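Local atomic coordinates of agarase (Pseudoalteromonas fuliginea, PDB entry 6XJ9), a protein that probably hydrolyses agarose, the galactan of red algal cell walls, as a family 50 glycoside hydrolase. Residues I704-I710 with E760-K764; A634-I640 with L657-P663. All coordinates share one frame; numbering follows the deposited sequence. Where two conformers were deposited one is given.

Both contacts involve loops that run into neighbouring parallel strands of what is probably the catalytic (beta/alpha)8 barrel: loop 634-640 leads into strand 640-643; loop 657-663 leads into strand 664-666; loop 704-710 leads into strand 709-714. Interaction 1 ties the last of these loops to the C-terminal helix and is only partly buried, its chemistry being arginine bonds, one set to a carboxylate near the surface and another to buried backbone carbonyls. Interaction 2 is more enclosed and more apolar, with a single lysine ammonium bond and one backbone bond between the loops. The two meet where Tyr708 packs on Ser658, Asp661 and Lys662, and where Phe709 touches Leu657.

Interaction 1 of 2, residues I704-I710 with E760-K764; sequences IDNPYFI and ERRFK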
# COMPACT_ATOMS: atom_id res chain seq x y z
N ILE A 704 21.52 -4.88 1.50
CA ILE A 704 22.29 -3.64 1.50
C ILE A 704 23.13 -3.53 2.77
O ILE A 704 24.24 -2.99 2.73
CB ILE A 704 21.35 -2.42 1.33
CG1 ILE A 704 20.72 -2.37 -0.07
CG2 ILE A 704 22.04 -1.11 1.68
CD1 ILE A 704 21.60 -2.89 -1.18
N ASP A 705 22.62 -4.07 3.89
CA ASP A 705 23.29 -3.92 5.18
C ASP A 705 24.32 -5.03 5.39
O ASP A 705 25.02 -5.04 6.40
CB ASP A 705 22.29 -3.85 6.34
CG ASP A 705 21.38 -2.63 6.30
OD1 ASP A 705 21.69 -1.65 5.56
OD2 ASP A 705 20.35 -2.67 6.98
N ASN A 706 24.41 -5.97 4.44
CA ASN A 706 25.31 -7.09 4.64
C ASN A 706 26.65 -6.79 3.98
O ASN A 706 26.71 -6.49 2.79
CB ASN A 706 24.71 -8.42 4.18
CG ASN A 706 25.64 -9.57 4.47
OD1 ASN A 706 26.77 -9.60 3.98
ND2 ASN A 706 25.16 -10.53 5.24
N PRO A 707 27.78 -6.87 4.72
CA PRO A 707 29.07 -6.41 4.18
C PRO A 707 29.66 -7.28 3.07
O PRO A 707 30.59 -6.83 2.39
CB PRO A 707 29.97 -6.35 5.43
CG PRO A 707 29.40 -7.44 6.31
CD PRO A 707 27.90 -7.38 6.09
N TYR A 708 29.10 -8.47 2.85
CA TYR A 708 29.56 -9.36 1.79
C TYR A 708 28.71 -9.22 0.53
O TYR A 708 29.23 -9.31 -0.59
CB TYR A 708 29.69 -10.80 2.28
CG TYR A 708 30.75 -10.92 3.34
CD1 TYR A 708 32.09 -10.97 3.00
CD2 TYR A 708 30.41 -10.87 4.68
CE1 TYR A 708 33.08 -11.04 3.97
CE2 TYR A 708 31.39 -10.95 5.67
CZ TYR A 708 32.72 -11.02 5.30
OH TYR A 708 33.68 -11.07 6.27
N PHE A 709 27.41 -8.98 0.69
CA PHE A 709 26.53 -8.96 -0.46
C PHE A 709 26.60 -7.63 -1.20
O PHE A 709 26.66 -6.59 -0.57
CB PHE A 709 25.10 -9.32 -0.06
CG PHE A 709 24.88 -10.80 0.06
CD1 PHE A 709 25.09 -11.45 1.27
CD2 PHE A 709 24.47 -11.55 -1.03
CE1 PHE A 709 24.86 -12.81 1.40
CE2 PHE A 709 24.27 -12.92 -0.90
CZ PHE A 709 24.46 -13.55 0.31
N ILE A 710 26.59 -7.71 -2.55
CA ILE A 710 26.70 -6.55 -3.41
C ILE A 710 25.45 -6.41 -4.28
O ILE A 710 25.45 -5.68 -5.28
CB ILE A 710 28.01 -6.59 -4.23
CG1 ILE A 710 28.21 -7.88 -5.04
CG2 ILE A 710 29.19 -6.37 -3.30
CD1 ILE A 710 27.21 -8.14 -6.15
N GLU A 760 23.97 5.38 -0.52
CA GLU A 760 24.09 6.15 0.71
C GLU A 760 23.97 5.26 1.93
O GLU A 760 24.80 5.34 2.84
CB GLU A 760 22.98 7.21 0.73
CG GLU A 760 23.10 8.16 -0.44
CD GLU A 760 22.82 9.60 -0.10
OE1 GLU A 760 23.77 10.41 -0.15
OE2 GLU A 760 21.65 9.91 0.21
N ARG A 761 22.93 4.42 1.97
CA ARG A 761 22.72 3.54 3.10
C ARG A 761 23.92 2.61 3.29
O ARG A 761 24.35 2.40 4.42
CB ARG A 761 21.43 2.73 2.93
CG ARG A 761 21.11 1.85 4.12
CD ARG A 761 19.86 1.01 3.93
NE ARG A 761 19.65 0.10 5.05
CZ ARG A 761 18.63 0.20 5.89
NH1 ARG A 761 17.73 1.15 5.72
NH2 ARG A 761 18.49 -0.68 6.86
N ARG A 762 24.45 2.05 2.20
CA ARG A 762 25.49 1.04 2.34
C ARG A 762 26.83 1.69 2.70
O ARG A 762 27.58 1.14 3.50
CB ARG A 762 25.66 0.19 1.08
CG ARG A 762 26.72 -0.91 1.23
CD ARG A 762 26.74 -1.83 0.02
NE ARG A 762 27.69 -2.93 0.15
CZ ARG A 762 27.47 -4.05 0.81
NH1 ARG A 762 26.32 -4.25 1.43
NH2 ARG A 762 28.41 -4.99 0.87
N PHE A 763 27.13 2.84 2.09
CA PHE A 763 28.51 3.31 2.01
C PHE A 763 28.75 4.61 2.76
O PHE A 763 29.91 4.94 3.03
CB PHE A 763 28.95 3.44 0.55
CG PHE A 763 29.10 2.14 -0.18
CD1 PHE A 763 30.08 1.23 0.18
CD2 PHE A 763 28.26 1.82 -1.24
CE1 PHE A 763 30.24 0.04 -0.52
CE2 PHE A 763 28.42 0.63 -1.94
CZ PHE A 763 29.40 -0.26 -1.57
N LYS A 764 27.69 5.36 3.08
CA LYS A 764 27.88 6.65 3.73
C LYS A 764 27.64 6.52 5.24
O LYS A 764 28.48 7.05 5.99
CB LYS A 764 26.97 7.71 3.10
CG LYS A 764 27.56 9.11 3.02
CD LYS A 764 26.65 10.09 2.30
CE LYS A 764 27.41 11.20 1.59
NZ LYS A 764 26.61 11.79 0.49
O HOH W 1 24.19 -0.20 5.76
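Arg762 leaves the last turn of helix 745-763 with its CB 3.9 Å from Ile704 CG2. Its CG then passes 3.6 Å from Ile704 O, and it also lies over the centre of the Phe763 ring. With CG anti to the backbone N (chi1 -178°) and the chain extended as far as NE, the guanidinium is carried in among the carbonyls of 704-709. There NH1 of Arg762 donates to Ile704 O at 2.8 Å from above the carbonyl plane. End-on, Arg762 NH1 and NH2 both grip Asn706 O, at 2.6 Å and 3.0 Å, and NH2 also bonds Trp290 O of strand 289-293. Phe709 O sits over one guanidinium face, 3.0 Å from Arg762 CZ. The carbonyls belong to the turn joining helix 689-704 to strand 709-714, an alpha-to-beta loop of the (beta/alpha)8 barrel expected of this family, and the positive charge probably offsets the partial negative charge gathered on these oxygens. Within the turn, Asn706 OD1 accepts from Tyr708 N, an Asx turn. Nearer the surface, Arg761 meets Asp705 side-on in a salt bridge: NE to OD1 and NH2 to OD2, each 2.7 Å, use syn lone pairs, with the planes 15° apart. A water links Asp705 OD1 to Arg761 O.

Interaction 2 of 2, residues A634-I640 with L657-P663; sequences AKYVDVI and LSQFDKP
Lys662 reaches across to the 634-640 loop by bending at its second torsion. CG stands anti to the carbonyl carbon, chi2 of -84° turns the chain aside, and the rest runs out nearly straight. Its CB rests 3.8 Å from Ile640 CD1, the two side chains crossing at about a right angle; CE of Lys662 passes 3.1 Å from Ala634 O; and its NZ ends on Val637 O at 2.9 Å, almost in line with the C=O bond. With a methionine in its place, the Val637 carbonyl would probably lose this donor and the loop would be less firmly tied. Phe660 points its CB at the same loop, setting ring atom CG 3.8 Å from Ala634 CB. Ile640 CD1 adds looser contacts to Phe660 and Leu657. At the other end, Ile640 N donates to Pro663 O at 3.0 Å, in the carbonyl plane and nearly straight at 165°. Val639, with CG1 anti to its N, lays that methyl 3.5 Å from the same Pro663 O and turns CG2 to the proline CG, which also lies 3.3 Å from Asp638 O. Asp638 OD2 bonds Tyr615 N. Beyond Pro663, Ile640 pairs with Ile665, so the loops come together just where adjacent parallel strands 640-643 and 664-666 begin, as at the N-terminal mouth of a (beta/alpha)8 barrel.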
# COMPACT_ATOMS: atom_id res chain seq x y z
N ALA A 634 34.97 -20.33 -3.97
CA ALA A 634 35.55 -19.07 -3.54
C ALA A 634 36.94 -18.86 -4.14
O ALA A 634 37.39 -17.73 -4.27
CB ALA A 634 35.58 -18.99 -2.03
N LYS A 635 37.59 -19.96 -4.53
CA LYS A 635 38.93 -19.94 -5.09
C LYS A 635 38.90 -19.57 -6.57
O LYS A 635 39.95 -19.42 -7.18
CB LYS A 635 39.55 -21.34 -4.97
CG LYS A 635 39.76 -21.85 -3.55
CD LYS A 635 40.51 -23.17 -3.49
CE LYS A 635 39.66 -24.36 -3.90
NZ LYS A 635 39.08 -25.06 -2.73
N TYR A 636 37.71 -19.47 -7.17
CA TYR A 636 37.64 -19.30 -8.61
C TYR A 636 36.75 -18.14 -9.05
O TYR A 636 37.10 -17.44 -9.99
CB TYR A 636 37.24 -20.60 -9.31
CG TYR A 636 38.21 -21.74 -9.12
CD1 TYR A 636 39.38 -21.83 -9.86
CD2 TYR A 636 37.97 -22.73 -8.17
CE1 TYR A 636 40.28 -22.86 -9.68
CE2 TYR A 636 38.87 -23.78 -7.97
CZ TYR A 636 40.02 -23.85 -8.74
OH TYR A 636 40.89 -24.89 -8.56
N VAL A 637 35.60 -17.96 -8.38
CA VAL A 637 34.59 -17.00 -8.81
C VAL A 637 34.97 -15.59 -8.37
O VAL A 637 35.66 -15.41 -7.38
CB VAL A 637 33.19 -17.38 -8.29
CG1 VAL A 637 32.87 -18.84 -8.63
CG2 VAL A 637 33.06 -17.15 -6.78
N ASP A 638 34.45 -14.60 -9.10
CA ASP A 638 34.60 -13.20 -8.74
C ASP A 638 33.57 -12.85 -7.66
O ASP A 638 33.84 -12.06 -6.76
CB ASP A 638 34.44 -12.30 -9.97
CG ASP A 638 35.57 -12.51 -10.97
OD1 ASP A 638 36.68 -12.04 -10.68
OD2 ASP A 638 35.33 -13.16 -12.00
N VAL A 639 32.39 -13.45 -7.79
CA VAL A 639 31.29 -13.22 -6.86
C VAL A 639 30.63 -14.57 -6.62
O VAL A 639 30.40 -15.31 -7.58
CB VAL A 639 30.26 -12.21 -7.41
CG1 VAL A 639 29.15 -11.90 -6.41
CG2 VAL A 639 30.91 -10.91 -7.88
N ILE A 640 30.35 -14.89 -5.35
CA ILE A 640 29.64 -16.12 -5.02
C ILE A 640 28.14 -15.84 -5.05
O ILE A 640 27.66 -14.98 -4.31
CB ILE A 640 30.05 -16.73 -3.66
CG1 ILE A 640 31.55 -16.65 -3.37
CG2 ILE A 640 29.57 -18.16 -3.57
CD1 ILE A 640 31.91 -17.06 -1.95
N LEU A 657 30.34 -16.45 5.42
CA LEU A 657 30.98 -15.77 4.30
C LEU A 657 32.30 -15.12 4.73
O LEU A 657 33.17 -14.86 3.90
CB LEU A 657 30.03 -14.73 3.71
CG LEU A 657 28.90 -15.28 2.83
CD1 LEU A 657 28.01 -14.15 2.33
CD2 LEU A 657 29.46 -16.08 1.65
N SER A 658 32.44 -14.86 6.03
CA SER A 658 33.65 -14.28 6.57
C SER A 658 34.84 -15.23 6.40
O SER A 658 35.99 -14.82 6.49
CB SER A 658 33.44 -13.88 8.01
OG SER A 658 33.13 -15.02 8.80
N GLN A 659 34.57 -16.50 6.10
CA GLN A 659 35.60 -17.50 5.83
C GLN A 659 36.39 -17.15 4.56
O GLN A 659 37.56 -17.49 4.47
CB GLN A 659 34.94 -18.87 5.69
CG GLN A 659 35.85 -20.07 5.93
CD GLN A 659 35.06 -21.35 5.96
OE1 GLN A 659 33.94 -21.41 6.46
NE2 GLN A 659 35.64 -22.41 5.42
N PHE A 660 35.75 -16.48 3.59
CA PHE A 660 36.32 -16.36 2.25
C PHE A 660 36.65 -14.93 1.86
O PHE A 660 37.42 -14.72 0.93
CB PHE A 660 35.36 -16.90 1.19
CG PHE A 660 34.77 -18.23 1.60
CD1 PHE A 660 35.59 -19.34 1.76
CD2 PHE A 660 33.42 -18.33 1.89
CE1 PHE A 660 35.06 -20.55 2.18
CE2 PHE A 660 32.89 -19.55 2.29
CZ PHE A 660 33.71 -20.66 2.43
N ASP A 661 36.01 -13.96 2.53
CA ASP A 661 36.11 -12.55 2.18
C ASP A 661 35.94 -12.37 0.66
O ASP A 661 36.72 -11.68 0.01
CB ASP A 661 37.40 -11.94 2.74
CG ASP A 661 37.40 -10.41 2.77
OD1 ASP A 661 36.30 -9.80 2.87
OD2 ASP A 661 38.50 -9.85 2.68
N LYS A 662 34.90 -13.00 0.12
CA LYS A 662 34.50 -12.76 -1.26
C LYS A 662 33.19 -11.97 -1.26
O LYS A 662 32.41 -12.13 -0.32
CB LYS A 662 34.28 -14.11 -1.96
CG LYS A 662 35.56 -14.81 -2.42
CD LYS A 662 36.00 -14.29 -3.76
CE LYS A 662 37.44 -14.60 -4.07
NZ LYS A 662 37.66 -14.56 -5.53
N PRO A 663 32.87 -11.17 -2.30
CA PRO A 663 31.53 -10.59 -2.42
C PRO A 663 30.56 -11.69 -2.87
O PRO A 663 30.97 -12.69 -3.48
CB PRO A 663 31.68 -9.51 -3.51
CG PRO A 663 32.86 -9.99 -4.36
CD PRO A 663 33.74 -10.80 -3.43